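Long-range contacts in lysine/ornithine decarboxylase (Vibrio vulnificus, PDB 2PLJ), which catalyses the decarboxylation of the basic amino acids lysine and ornithine, using a pyridoxal phosphate cofactor held in a beta/alpha-barrel: residues A[325-334]-A[385-396]; A[57-68]-A[294-303]. All coordinates share one frame; numbering follows the deposited sequence. Where two conformers were deposited one is given.

Contact 1 (A[325-334]-A[385-396]). With P3T ((4-{[(4-aminobutyl)amino]methyl}-5-hydroxy-6-methylpyridin-3-yl)methyl dihydrogen phosphate), chain D.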
loop_
_atom_site.group_PDB
_atom_site.type_symbol
_atom_site.label_atom_id
_atom_site.label_comp_id
_atom_site.label_asym_id
_atom_site.label_seq_id
_atom_site.Cartn_x
_atom_site.Cartn_y
_atom_site.Cartn_z
ATOM N N TYR A 325 -0.754 5.048 -4.177
ATOM C CA TYR A 325 0.375 4.450 -3.431
ATOM C C TYR A 325 0.728 5.259 -2.186
ATOM O O TYR A 325 1.659 4.908 -1.430
ATOM C CB TYR A 325 1.582 4.337 -4.348
ATOM C CG TYR A 325 1.438 3.200 -5.351
ATOM C CD1 TYR A 325 1.654 1.855 -4.956
ATOM C CD2 TYR A 325 1.073 3.453 -6.683
ATOM C CE1 TYR A 325 1.524 0.804 -5.855
ATOM C CE2 TYR A 325 0.974 2.407 -7.584
ATOM C CZ TYR A 325 1.220 1.088 -7.168
ATOM O OH TYR A 325 1.104 0.066 -8.088
ATOM N N GLY A 326 -0.043 6.328 -1.990
ATOM C CA GLY A 326 0.156 7.268 -0.889
ATOM C C GLY A 326 -1.115 7.446 -0.064
ATOM O O GLY A 326 -1.682 6.469 0.444
ATOM N N SER A 327 -1.579 8.698 0.066
ATOM C CA SER A 327 -2.717 8.988 0.951
ATOM C C SER A 327 -4.019 8.427 0.442
ATOM O O SER A 327 -4.945 8.170 1.237
ATOM C CB SER A 327 -2.904 10.498 1.181
ATOM O OG SER A 327 -1.706 11.120 1.596
ATOM N N PHE A 328 -4.073 8.164 -0.880
ATOM C CA PHE A 328 -5.286 7.587 -1.496
ATOM C C PHE A 328 -5.245 6.080 -1.614
ATOM O O PHE A 328 -6.046 5.478 -2.333
ATOM C CB PHE A 328 -5.561 8.267 -2.841
ATOM C CG PHE A 328 -5.934 9.714 -2.687
ATOM C CD1 PHE A 328 -7.259 10.090 -2.417
ATOM C CD2 PHE A 328 -4.952 10.712 -2.741
ATOM C CE1 PHE A 328 -7.595 11.456 -2.248
ATOM C CE2 PHE A 328 -5.286 12.076 -2.558
ATOM C CZ PHE A 328 -6.603 12.444 -2.316
ATOM N N SER A 329 -4.303 5.463 -0.878
ATOM C CA SER A 329 -4.192 4.004 -0.861
ATOM C C SER A 329 -5.498 3.338 -0.380
ATOM O O SER A 329 -5.738 2.176 -0.728
ATOM C CB SER A 329 -3.007 3.574 0.023
ATOM O OG SER A 329 -3.142 4.099 1.358
ATOM N N GLY A 330 -6.312 4.074 0.404
ATOM C CA GLY A 330 -7.671 3.622 0.820
ATOM C C GLY A 330 -8.616 3.338 -0.355
ATOM O O GLY A 330 -9.530 2.533 -0.240
ATOM N N LEU A 331 -8.358 3.953 -1.516
ATOM C CA LEU A 331 -9.119 3.610 -2.738
ATOM C C LEU A 331 -8.957 2.140 -3.078
ATOM O O LEU A 331 -9.891 1.504 -3.548
ATOM C CB LEU A 331 -8.666 4.441 -3.937
ATOM C CG LEU A 331 -8.853 5.960 -3.788
ATOM C CD1 LEU A 331 -8.311 6.610 -5.077
ATOM C CD2 LEU A 331 -10.280 6.368 -3.566
ATOM N N MET A 332 -7.772 1.605 -2.791
ATOM C CA MET A 332 -7.433 0.214 -3.038
ATOM C C MET A 332 -7.768 -0.721 -1.872
ATOM O O MET A 332 -8.436 -1.748 -2.065
ATOM C CB MET A 332 -5.942 0.106 -3.399
ATOM C CG MET A 332 -5.563 0.854 -4.702
ATOM S SD MET A 332 -6.421 0.279 -6.188
ATOM C CE MET A 332 -5.544 -1.235 -6.558
ATOM N N PHE A 333 -7.311 -0.368 -0.677
ATOM C CA PHE A 333 -7.439 -1.285 0.456
ATOM C C PHE A 333 -8.750 -1.120 1.237
ATOM O O PHE A 333 -9.153 -2.046 1.983
ATOM C CB PHE A 333 -6.296 -1.038 1.435
ATOM C CG PHE A 333 -4.923 -1.478 0.929
ATOM C CD1 PHE A 333 -4.652 -2.850 0.782
ATOM C CD2 PHE A 333 -3.894 -0.538 0.701
ATOM C CE1 PHE A 333 -3.385 -3.310 0.351
ATOM C CE2 PHE A 333 -2.594 -0.969 0.287
ATOM C CZ PHE A 333 -2.347 -2.381 0.121
ATOM N N ASP A 334 -9.379 0.050 1.118
ATOM C CA ASP A 334 -10.567 0.390 1.955
ATOM C C ASP A 334 -11.809 0.632 1.107
ATOM O O ASP A 334 -12.827 1.112 1.629
ATOM C CB ASP A 334 -10.265 1.658 2.787
ATOM C CG ASP A 334 -11.306 1.929 3.902
ATOM O OD1 ASP A 334 -11.659 0.987 4.684
ATOM O OD2 ASP A 334 -11.731 3.116 4.007
ATOM N N MET A 385 -10.190 12.403 5.160
ATOM C CA MET A 385 -8.951 11.700 4.806
ATOM C C MET A 385 -8.151 11.139 5.999
ATOM O O MET A 385 -6.946 10.852 5.886
ATOM C CB MET A 385 -8.062 12.595 3.913
ATOM C CG MET A 385 -8.617 12.820 2.513
ATOM S SD MET A 385 -8.513 11.290 1.548
ATOM C CE MET A 385 -6.758 11.183 1.267
ATOM N N GLY A 386 -8.834 10.945 7.138
ATOM C CA GLY A 386 -8.106 10.608 8.365
ATOM C C GLY A 386 -7.849 9.121 8.587
ATOM O O GLY A 386 -6.866 8.752 9.247
ATOM N N ALA A 387 -8.751 8.268 8.100
ATOM C CA ALA A 387 -8.746 6.866 8.501
ATOM C C ALA A 387 -8.374 5.964 7.320
ATOM O O ALA A 387 -8.966 6.105 6.243
ATOM C CB ALA A 387 -10.145 6.452 9.054
ATOM N N TYR A 388 -7.412 5.044 7.530
ATOM C CA TYR A 388 -6.996 4.065 6.488
ATOM C C TYR A 388 -6.588 4.804 5.203
ATOM O O TYR A 388 -7.037 4.468 4.090
ATOM C CB TYR A 388 -8.101 3.010 6.228
ATOM C CG TYR A 388 -8.657 2.423 7.512
ATOM C CD1 TYR A 388 -7.885 1.554 8.297
ATOM C CD2 TYR A 388 -9.954 2.767 7.958
ATOM C CE1 TYR A 388 -8.394 1.010 9.473
ATOM C CE2 TYR A 388 -10.492 2.223 9.153
ATOM C CZ TYR A 388 -9.684 1.371 9.921
ATOM O OH TYR A 388 -10.164 0.843 11.081
ATOM N N THR A 389 -5.754 5.824 5.399
ATOM C CA THR A 389 -5.211 6.627 4.282
ATOM C C THR A 389 -3.671 6.572 4.363
ATOM O O THR A 389 -3.052 5.644 3.811
ATOM C CB THR A 389 -5.799 8.076 4.320
ATOM O OG1 THR A 389 -5.602 8.626 5.651
ATOM C CG2 THR A 389 -7.305 8.056 3.981
ATOM N N SER A 390 -3.066 7.509 5.102
ATOM C CA SER A 390 -1.640 7.515 5.370
ATOM C C SER A 390 -1.204 6.219 6.076
ATOM O O SER A 390 -0.094 5.717 5.833
ATOM C CB SER A 390 -1.257 8.715 6.255
ATOM O OG SER A 390 -2.030 8.751 7.434
ATOM N N ALA A 391 -2.122 5.624 6.857
ATOM C CA ALA A 391 -1.796 4.387 7.564
ATOM C C ALA A 391 -1.398 3.271 6.577
ATOM O O ALA A 391 -0.652 2.363 6.936
ATOM C CB ALA A 391 -2.959 3.931 8.487
ATOM N N THR A 392 -1.951 3.322 5.357
ATOM C CA THR A 392 -1.731 2.267 4.378
ATOM C C THR A 392 -0.888 2.755 3.174
ATOM O O THR A 392 -0.880 2.131 2.111
ATOM C CB THR A 392 -3.072 1.610 3.916
ATOM O OG1 THR A 392 -3.952 2.625 3.435
ATOM C CG2 THR A 392 -3.704 0.868 5.066
ATOM N N ALA A 393 -0.208 3.899 3.347
ATOM C CA ALA A 393 0.681 4.424 2.310
ATOM C C ALA A 393 1.897 3.512 2.091
ATOM O O ALA A 393 2.307 2.752 3.019
ATOM C CB ALA A 393 1.128 5.874 2.644
ATOM N N THR A 394 2.502 3.634 0.886
ATOM C CA THR A 394 3.686 2.858 0.512
ATOM C C THR A 394 4.838 3.835 0.207
ATOM O O THR A 394 4.642 5.063 0.226
ATOM C CB THR A 394 3.447 2.019 -0.752
ATOM O OG1 THR A 394 3.527 2.883 -1.915
ATOM C CG2 THR A 394 2.074 1.312 -0.697
ATOM N N ASP A 395 5.997 3.285 -0.130
ATOM C CA ASP A 395 7.099 4.081 -0.667
ATOM C C ASP A 395 7.409 3.775 -2.141
ATOM O O ASP A 395 8.552 3.912 -2.606
ATOM C CB ASP A 395 8.319 3.857 0.212
ATOM C CG ASP A 395 8.059 4.302 1.667
ATOM O OD1 ASP A 395 7.899 5.523 1.884
ATOM O OD2 ASP A 395 7.994 3.433 2.561
ATOM N N PHE A 396 6.379 3.363 -2.879
ATOM C CA PHE A 396 6.585 2.919 -4.247
ATOM C C PHE A 396 7.145 4.055 -5.083
ATOM O O PHE A 396 6.741 5.212 -4.909
ATOM C CB PHE A 396 5.257 2.482 -4.849
ATOM C CG PHE A 396 5.397 1.876 -6.219
ATOM C CD1 PHE A 396 6.388 0.893 -6.463
ATOM C CD2 PHE A 396 4.527 2.249 -7.252
ATOM C CE1 PHE A 396 6.530 0.299 -7.741
ATOM C CE2 PHE A 396 4.648 1.642 -8.548
ATOM C CZ PHE A 396 5.647 0.669 -8.778
HETATM O OAE P3T D . -14.160 1.775 13.929
HETATM P PAU P3T D . -13.450 1.085 12.686
HETATM O OAF P3T D . -12.177 1.946 12.232
HETATM O OAC P3T D . -14.364 0.775 11.515
HETATM O OAP P3T D . -12.784 -0.326 13.119
HETATM C CAM P3T D . -11.736 -0.314 14.178
HETATM C CAS P3T D . -11.500 -1.790 14.529
HETATM C CAH P3T D . -11.909 -2.132 15.825
HETATM N NAO P3T D . -11.772 -3.387 16.252
HETATM C CAQ P3T D . -11.290 -4.354 15.479
HETATM C CAA P3T D . -11.199 -5.794 16.043
HETATM C CAR P3T D . -10.890 -4.086 14.153
HETATM O OAD P3T D . -10.394 -5.083 13.405
HETATM C CAT P3T D . -11.007 -2.772 13.651
HETATM C CAG P3T D . -10.547 -2.479 12.331
HETATM N NAN P3T D . -10.485 -3.445 11.425
HETATM C CAL P3T D . -9.993 -3.318 10.015
HETATM C CAK P3T D . -10.596 -2.114 9.274
HETATM C CAJ P3T D . -9.909 -2.087 7.872
HETATM C CAI P3T D . -10.427 -0.917 7.030
HETATM N NAB P3T D . -9.954 -0.991 5.626
HETATM O O HOH W 1 -10.356 5.496 3.948
#

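Contact 2 (A[57-68]-A[294-303])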
loop_
_atom_site.group_PDB
_atom_site.type_symbol
_atom_site.label_atom_id
_atom_site.label_comp_id
_atom_site.label_asym_id
_atom_site.label_seq_id
_atom_site.Cartn_x
_atom_site.Cartn_y
_atom_site.Cartn_z
ATOM N N LEU A 57 0.349 17.301 1.600
ATOM C CA LEU A 57 0.195 17.433 3.067
ATOM C C LEU A 57 -1.066 16.741 3.510
ATOM O O LEU A 57 -2.016 16.603 2.718
ATOM C CB LEU A 57 0.055 18.917 3.449
ATOM C CG LEU A 57 1.199 19.863 3.150
ATOM C CD1 LEU A 57 0.826 21.295 3.514
ATOM C CD2 LEU A 57 2.497 19.409 3.842
ATOM N N LEU A 58 -1.098 16.364 4.788
ATOM C CA LEU A 58 -2.320 15.947 5.462
ATOM C C LEU A 58 -2.490 16.885 6.676
ATOM O O LEU A 58 -1.621 16.924 7.553
ATOM C CB LEU A 58 -2.193 14.497 5.911
ATOM C CG LEU A 58 -2.141 13.485 4.766
ATOM C CD1 LEU A 58 -1.689 12.155 5.297
ATOM C CD2 LEU A 58 -3.523 13.306 4.137
ATOM N N LEU A 59 -3.580 17.647 6.702
ATOM C CA LEU A 59 -3.824 18.590 7.790
ATOM C C LEU A 59 -4.699 17.914 8.849
ATOM O O LEU A 59 -5.860 17.600 8.591
ATOM C CB LEU A 59 -4.465 19.893 7.285
ATOM C CG LEU A 59 -3.735 20.578 6.117
ATOM C CD1 LEU A 59 -4.476 21.862 5.738
ATOM C CD2 LEU A 59 -2.258 20.852 6.494
ATOM N N LEU A 60 -4.124 17.698 10.016
ATOM C CA LEU A 60 -4.813 17.030 11.119
ATOM C C LEU A 60 -5.311 18.062 12.131
ATOM O O LEU A 60 -4.534 18.827 12.719
ATOM C CB LEU A 60 -3.842 16.062 11.802
ATOM C CG LEU A 60 -4.265 15.553 13.193
ATOM C CD1 LEU A 60 -5.557 14.700 13.022
ATOM C CD2 LEU A 60 -3.110 14.724 13.803
ATOM N N ASP A 61 -6.624 18.080 12.321
ATOM C CA ASP A 61 -7.225 19.069 13.222
ATOM C C ASP A 61 -7.653 18.361 14.515
ATOM O O ASP A 61 -8.667 17.618 14.539
ATOM C CB ASP A 61 -8.423 19.755 12.547
ATOM C CG ASP A 61 -9.057 20.846 13.431
ATOM O OD1 ASP A 61 -8.610 21.015 14.594
ATOM O OD2 ASP A 61 -10.019 21.512 12.954
ATOM N N CYS A 62 -6.882 18.567 15.604
ATOM C CA CYS A 62 -7.199 17.914 16.899
ATOM C C CYS A 62 -8.565 18.295 17.488
ATOM O O CYS A 62 -9.110 17.568 18.306
ATOM C CB CYS A 62 -6.109 18.189 17.933
ATOM S SG CYS A 62 -4.546 17.422 17.397
ATOM N N ASP A 63 -9.091 19.451 17.097
ATOM C CA ASP A 63 -10.445 19.849 17.546
ATOM C C ASP A 63 -11.464 18.830 17.041
ATOM O O ASP A 63 -12.444 18.491 17.730
ATOM C CB ASP A 63 -10.792 21.241 16.999
ATOM C CG ASP A 63 -10.071 22.361 17.727
ATOM O OD1 ASP A 63 -9.726 22.215 18.933
ATOM O OD2 ASP A 63 -9.909 23.425 17.093
ATOM N N VAL A 64 -11.240 18.322 15.836
ATOM C CA VAL A 64 -12.195 17.377 15.234
ATOM C C VAL A 64 -12.056 16.008 15.910
ATOM O O VAL A 64 -13.044 15.344 16.173
ATOM C CB VAL A 64 -12.036 17.296 13.692
ATOM C CG1 VAL A 64 -12.954 16.200 13.105
ATOM C CG2 VAL A 64 -12.374 18.661 13.050
ATOM N N ILE A 65 -10.818 15.626 16.243
ATOM C CA ILE A 65 -10.582 14.409 17.060
ATOM C C ILE A 65 -11.447 14.491 18.351
ATOM O O ILE A 65 -12.197 13.558 18.678
ATOM C CB ILE A 65 -9.066 14.254 17.424
ATOM C CG1 ILE A 65 -8.191 14.020 16.147
ATOM C CG2 ILE A 65 -8.884 13.112 18.469
ATOM C CD1 ILE A 65 -8.557 12.755 15.312
ATOM N N ARG A 66 -11.331 15.598 19.059
ATOM C CA ARG A 66 -12.135 15.779 20.286
ATOM C C ARG A 66 -13.649 15.794 19.996
ATOM O O ARG A 66 -14.420 15.151 20.722
ATOM C CB ARG A 66 -11.692 17.036 21.018
ATOM C CG ARG A 66 -10.329 16.904 21.684
ATOM C CD ARG A 66 -10.015 18.175 22.490
ATOM N NE ARG A 66 -9.669 19.279 21.593
ATOM C CZ ARG A 66 -8.427 19.595 21.247
ATOM N NH1 ARG A 66 -7.383 18.912 21.747
ATOM N NH2 ARG A 66 -8.235 20.616 20.427
ATOM N N GLN A 67 -14.067 16.550 18.985
ATOM C CA GLN A 67 -15.495 16.586 18.601
ATOM C C GLN A 67 -16.076 15.198 18.363
ATOM O O GLN A 67 -17.191 14.871 18.828
ATOM C CB GLN A 67 -15.658 17.393 17.317
ATOM C CG GLN A 67 -15.578 18.887 17.566
ATOM C CD GLN A 67 -15.369 19.669 16.281
ATOM O OE1 GLN A 67 -15.849 19.264 15.203
ATOM N NE2 GLN A 67 -14.660 20.795 16.385
ATOM N N GLN A 68 -15.348 14.407 17.577
ATOM C CA GLN A 68 -15.807 13.063 17.236
ATOM C C GLN A 68 -15.888 12.165 18.489
ATOM O O GLN A 68 -16.905 11.492 18.715
ATOM C CB GLN A 68 -14.922 12.456 16.135
ATOM C CG GLN A 68 -15.026 13.151 14.809
ATOM C CD GLN A 68 -16.456 13.151 14.286
ATOM O OE1 GLN A 68 -17.142 14.189 14.316
ATOM N NE2 GLN A 68 -16.926 12.000 13.846
ATOM N N PHE A 294 -14.477 6.387 13.148
ATOM C CA PHE A 294 -15.387 7.476 13.516
ATOM C C PHE A 294 -14.638 8.644 14.158
ATOM O O PHE A 294 -14.956 9.806 13.941
ATOM C CB PHE A 294 -16.494 6.955 14.460
ATOM C CG PHE A 294 -17.550 7.995 14.749
ATOM C CD1 PHE A 294 -18.644 8.166 13.885
ATOM C CD2 PHE A 294 -17.409 8.857 15.852
ATOM C CE1 PHE A 294 -19.594 9.164 14.124
ATOM C CE2 PHE A 294 -18.366 9.853 16.132
ATOM C CZ PHE A 294 -19.462 10.013 15.272
ATOM N N ILE A 295 -13.599 8.317 14.924
ATOM C CA ILE A 295 -12.858 9.348 15.627
ATOM C C ILE A 295 -11.903 10.128 14.710
ATOM O O ILE A 295 -11.828 11.374 14.803
ATOM C CB ILE A 295 -12.120 8.744 16.879
ATOM C CG1 ILE A 295 -13.159 8.408 17.964
ATOM C CG2 ILE A 295 -11.111 9.743 17.498
ATOM C CD1 ILE A 295 -12.591 7.568 19.084
ATOM N N CYS A 296 -11.179 9.408 13.848
ATOM C CA CYS A 296 -10.097 10.041 13.061
ATOM C C CYS A 296 -10.482 10.460 11.661
ATOM O O CYS A 296 -9.924 11.413 11.146
ATOM C CB CYS A 296 -8.825 9.177 13.001
ATOM S SG CYS A 296 -9.123 7.537 12.354
ATOM N N ALA A 297 -11.420 9.742 11.035
ATOM C CA ALA A 297 -11.633 10.003 9.596
ATOM C C ALA A 297 -11.895 11.497 9.242
ATOM O O ALA A 297 -11.280 12.021 8.310
ATOM C CB ALA A 297 -12.733 9.079 8.996
ATOM N N PRO A 298 -12.834 12.158 9.952
ATOM C CA PRO A 298 -13.195 13.554 9.578
ATOM C C PRO A 298 -12.137 14.579 9.934
ATOM O O PRO A 298 -12.235 15.750 9.516
ATOM C CB PRO A 298 -14.448 13.812 10.416
ATOM C CG PRO A 298 -14.992 12.421 10.752
ATOM C CD PRO A 298 -13.731 11.625 10.998
ATOM N N ALA A 299 -11.130 14.156 10.689
ATOM C CA ALA A 299 -10.173 15.092 11.286
ATOM C C ALA A 299 -9.012 15.459 10.353
ATOM O O ALA A 299 -8.184 16.322 10.717
ATOM C CB ALA A 299 -9.638 14.530 12.617
ATOM N N VAL A 300 -8.945 14.846 9.176
ATOM C CA VAL A 300 -7.797 15.082 8.297
ATOM C C VAL A 300 -8.277 15.548 6.925
ATOM O O VAL A 300 -9.237 14.996 6.374
ATOM C CB VAL A 300 -6.871 13.816 8.172
ATOM C CG1 VAL A 300 -5.751 14.040 7.146
ATOM C CG2 VAL A 300 -6.304 13.405 9.559
ATOM N N THR A 301 -7.608 16.565 6.396
ATOM C CA THR A 301 -7.851 17.068 5.042
ATOM C C THR A 301 -6.583 16.883 4.230
ATOM O O THR A 301 -5.511 17.277 4.693
ATOM C CB THR A 301 -8.150 18.572 5.147
ATOM O OG1 THR A 301 -9.288 18.750 6.001
ATOM C CG2 THR A 301 -8.461 19.160 3.737
ATOM N N SER A 302 -6.682 16.297 3.039
ATOM C CA SER A 302 -5.475 16.081 2.228
ATOM C C SER A 302 -5.306 17.248 1.269
ATOM O O SER A 302 -6.292 17.850 0.850
ATOM C CB SER A 302 -5.541 14.774 1.436
ATOM O OG SER A 302 -6.643 14.793 0.514
ATOM N N VAL A 303 -4.046 17.549 0.955
ATOM C CA VAL A 303 -3.724 18.618 0.024
ATOM C C VAL A 303 -2.677 18.062 -0.930
ATOM O O VAL A 303 -1.583 17.642 -0.504
ATOM C CB VAL A 303 -3.170 19.890 0.754
ATOM C CG1 VAL A 303 -2.895 21.014 -0.263
ATOM C CG2 VAL A 303 -4.126 20.358 1.848
HETATM O O HOH W 2 -8.471 18.855 8.654
#

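Contact 1 (A[325-334]-A[385-396])
Met-385 meets Phe-328 through its methyl: CE stands over one ring face, 3.8 Å from the Phe-328 ring centroid and 18° off the normal, a CH-pi contact, while SD makes an oblique Met-aromatic approach. Bends at chi2 and chi3 curl the chain so that CE also lies beside Ser-327 O. A water lies within bonding distance of both Ala-387 O and Asp-334 OD2. Tyr-388 rests a ring face against CAI of the ligand P3T, and its OH donates to phosphate oxygen OAF of P3T at 2.6 Å. The carboxylate of Asp-334 sits near the same ring, with OD1 taking the ligand amine NAB at 2.8 Å; Arg-293 forms a salt bridge to OD1. The hydroxyls of Thr-392 and Ser-329 lie 2.7 Å apart (OG1 to OG), and Ser-329 OG donates to Gly-326 O. Thr-394 grips Tyr-325 O twice, from N at 2.8 Å and from OG1, the latter in the carbonyl plane on a lone pair; OG1 also accepts from Phe-396 N, an ST turn. Phe-396 CD2 sits 3.3 Å above the centre of the Tyr-325 ring, with the planes at 42°. Tyr-325 and Phe-333 each stack on the other's counterpart in the second subunit, placing this loop pair at the dimer interface, beside the distal amine of the putrescine-cofactor adduct, in the active-site pocket of a beta/alpha-barrel decarboxylase.

Contact 2 (A[57-68]-A[294-303])
Leu-57 and Val-303 open an antiparallel strand pair, 57-61 against 300-303, whose axes run at 160° and 4.5 Å apart in the sheet of the beta-barrel domain; helix 62-75 leads into, and helix 293-296 out of, the beta/alpha-barrel that binds the cofactor. Leu-57/Val-303 and Leu-59/Thr-301 are hydrogen-bonded pairs. Asp-61 N to Ala-299 O extends the pairing to the start of helix 62-75, where Asp-61 is the N-cap: its OD1 accepts from Asp-63 N and also from Asn-408 ND2.

On the sheet face of Leu-58, Leu-60, Val-300 and Ser-302, the two methyls of Val-300 divide the work: CG1 packs on Leu-58 CB, and CG2 on Leu-60 CD1, both at 3.8 Å. The other face brings Leu-59 CD1 toward Val-303 CG2, with residues of helix 40-53 lying against both side chains. A water links Leu-59 O with Thr-301 OG1.

Beyond the sheet, Val-64 sets CG1 anti to its own N (chi1 175°), which lays that methyl against Ala-299 CA and Pro-298 CB. Ile-65 bends at chi2 (-59°) and drives CD1 onto Ala-299 CB at 3.4 Å, closer than usual for two carbons; this methyl also lies against Ile-295 O, a buried carbonyl without a polar partner. The side chains of Gln-68, folded at chi2, and Phe-294 cross at about a right angle, the amide tilted moderately from the ring: NE2 lies 3.4 Å above the ring plane, toward the rim, and donates to Phe-294 O at 3.0 Å, with that oxygen in the plane of the Gln-68 amide.

Overall arrangement
Both contacts are buried, with no fully exposed residue among those that touch, and their centres lie about 15 Å apart. Contact 2 is built on regular elements, mainly strand pairing and aliphatic packing between strand and helix, and no other chain of the assembly touches it. Contact 1 joins loops and a short helix through hydroxyls, carbonyls and aromatic rings; it reaches the ligand and the second subunit. They meet directly: Met-385 N and Gly-386 N probably bond to Val-300 O and Ala-297 O, so the loop of contact 1 begins against segment 294-303, and Met-385 packs on Ser-302.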